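Local coordinates for universal stress protein MT1672 (Mycobacterium tuberculosis, PDB 1TQ8) that is of unknown function but belongs to the universal stress protein A family, and so probably takes part in the cell's response to stress, at residues A[77-80]-A[81-85]. Numbering follows the deposited sequence.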
loop_
_atom_site.group_PDB
_atom_site.type_symbol
_atom_site.label_atom_id
_atom_site.label_comp_id
_atom_site.label_asym_id
_atom_site.label_seq_id
_atom_site.Cartn_x
_atom_site.Cartn_y
_atom_site.Cartn_z
ATOM N N ALA A 77 -18.278 -26.634 -9.014
ATOM C CA ALA A 77 -17.654 -25.760 -8.026
ATOM C C ALA A 77 -18.543 -24.562 -7.675
ATOM O O ALA A 77 -19.138 -23.944 -8.555
ATOM C CB ALA A 77 -16.303 -25.283 -8.533
ATOM N N PRO A 78 -18.650 -24.236 -6.373
ATOM C CA PRO A 78 -19.442 -23.128 -5.815
ATOM C C PRO A 78 -19.095 -21.774 -6.421
ATOM O O PRO A 78 -19.897 -20.835 -6.381
ATOM C CB PRO A 78 -19.101 -23.169 -4.329
ATOM C CG PRO A 78 -18.882 -24.628 -4.086
ATOM C CD PRO A 78 -18.061 -25.045 -5.291
ATOM N N ILE A 79 -17.892 -21.659 -6.971
ATOM C CA ILE A 79 -17.494 -20.395 -7.568
ATOM C C ILE A 79 -18.393 -20.051 -8.768
ATOM O O ILE A 79 -18.667 -18.879 -9.026
ATOM C CB ILE A 79 -15.993 -20.417 -7.972
ATOM C CG1 ILE A 79 -15.584 -19.057 -8.535
ATOM C CG2 ILE A 79 -15.717 -21.541 -8.958
ATOM C CD1 ILE A 79 -14.101 -18.987 -8.908
ATOM N N TYR A 80 -18.887 -21.067 -9.474
ATOM C CA TYR A 80 -19.756 -20.815 -10.618
ATOM C C TYR A 80 -21.120 -20.221 -10.243
ATOM O O TYR A 80 -21.704 -19.456 -11.020
ATOM C CB TYR A 80 -19.921 -22.087 -11.447
ATOM C CG TYR A 80 -18.649 -22.444 -12.180
ATOM C CD1 TYR A 80 -17.859 -23.513 -11.764
ATOM C CD2 TYR A 80 -18.190 -21.660 -13.247
ATOM C CE1 TYR A 80 -16.658 -23.793 -12.376
ATOM C CE2 TYR A 80 -16.973 -21.942 -13.871
ATOM C CZ TYR A 80 -16.215 -23.010 -13.426
ATOM O OH TYR A 80 -15.005 -23.296 -14.031
ATOM N N GLU A 81 -21.620 -20.546 -9.053
ATOM C CA GLU A 81 -22.898 -20.000 -8.603
ATOM C C GLU A 81 -22.699 -18.515 -8.319
ATOM O O GLU A 81 -23.529 -17.678 -8.682
ATOM C CB GLU A 81 -23.370 -20.718 -7.342
ATOM C CG GLU A 81 -24.638 -20.127 -6.762
ATOM C CD GLU A 81 -25.220 -20.965 -5.638
ATOM O OE1 GLU A 81 -26.300 -20.596 -5.127
ATOM O OE2 GLU A 81 -24.604 -21.989 -5.262
ATOM N N ILE A 82 -21.586 -18.201 -7.663
ATOM C CA ILE A 82 -21.232 -16.828 -7.352
ATOM C C ILE A 82 -21.072 -16.064 -8.664
ATOM O O ILE A 82 -21.546 -14.944 -8.798
ATOM C CB ILE A 82 -19.895 -16.767 -6.573
ATOM C CG1 ILE A 82 -20.103 -17.298 -5.153
ATOM C CG2 ILE A 82 -19.347 -15.339 -6.557
ATOM C CD1 ILE A 82 -18.819 -17.471 -4.376
ATOM N N LEU A 83 -20.411 -16.665 -9.641
ATOM C CA LEU A 83 -20.232 -15.976 -10.906
ATOM C C LEU A 83 -21.575 -15.762 -11.580
ATOM O O LEU A 83 -21.865 -14.672 -12.079
ATOM C CB LEU A 83 -19.284 -16.758 -11.818
ATOM C CG LEU A 83 -17.823 -16.728 -11.358
ATOM C CD1 LEU A 83 -16.999 -17.640 -12.239
ATOM C CD2 LEU A 83 -17.271 -15.295 -11.410
ATOM N N HIS A 84 -22.402 -16.803 -11.574
ATOM C CA HIS A 84 -23.733 -16.732 -12.181
ATOM C C HIS A 84 -24.549 -15.597 -11.547
ATOM O O HIS A 84 -25.128 -14.766 -12.246
ATOM C CB HIS A 84 -24.466 -18.069 -12.000
ATOM C CG HIS A 84 -25.899 -18.028 -12.423
ATOM N ND1 HIS A 84 -26.290 -18.085 -13.743
ATOM C CD2 HIS A 84 -27.036 -17.893 -11.699
ATOM C CE1 HIS A 84 -27.605 -17.989 -13.815
ATOM N NE2 HIS A 84 -28.083 -17.871 -12.588
ATOM N N ASP A 85 -24.586 -15.558 -10.220
ATOM C CA ASP A 85 -25.335 -14.516 -9.550
ATOM C C ASP A 85 -24.767 -13.139 -9.871
ATOM O O ASP A 85 -25.523 -12.187 -10.089
ATOM C CB ASP A 85 -25.340 -14.744 -8.045
ATOM C CG ASP A 85 -26.056 -16.024 -7.655
ATOM O OD1 ASP A 85 -26.849 -16.547 -8.479
ATOM O OD2 ASP A 85 -25.836 -16.504 -6.519
#
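Pro78 meets Glu81 and Ile82 through its carbonyl oxygen, which takes two weak hydrogen bonds: a bent one from Glu81 N to Pro78 O at 3.2 Å and a long but straighter one from Ile82 N, with an N-H...O angle of 168°. The Ile82 branch CG1 also lies alongside this oxygen, 3.7 Å from Pro78 O. One residue on, Ile79 O accepts the first firm i to i+4 bond, 2.9 Å from Leu83 N. Leu83 CG sits beside that acceptor, 3.3 Å from Ile79 O. Ile79 holds CG1 anti to its backbone nitrogen (chi1 -177°), which brings this atom to 4.2 Å from Leu83 CD1, and both side chains also touch Ser51 of strand 46-52. This is the opening turn of helix 79-91, which packs on the parallel sheet of the alpha/beta universal stress protein fold, reaching strands 46-52 and 97-103. Tyr80 O repeats the i to i+4 pattern with a 2.8 Å bond from His84 N. The Tyr80 ring has Ile79 CG2 over one face near the rim, while Leu83 CD1 approaches obliquely at 4.3 Å from CD2 of Tyr80. Leu83 CD1 thereby meets Ile79 and Tyr80 together, and both Tyr80 and Leu83 go on to touch Glu100 and Pro102 of strand 97-103. On the same carbonyl that His84 N bonds, His84 also places its CB alongside, 3.2 Å from Tyr80 O.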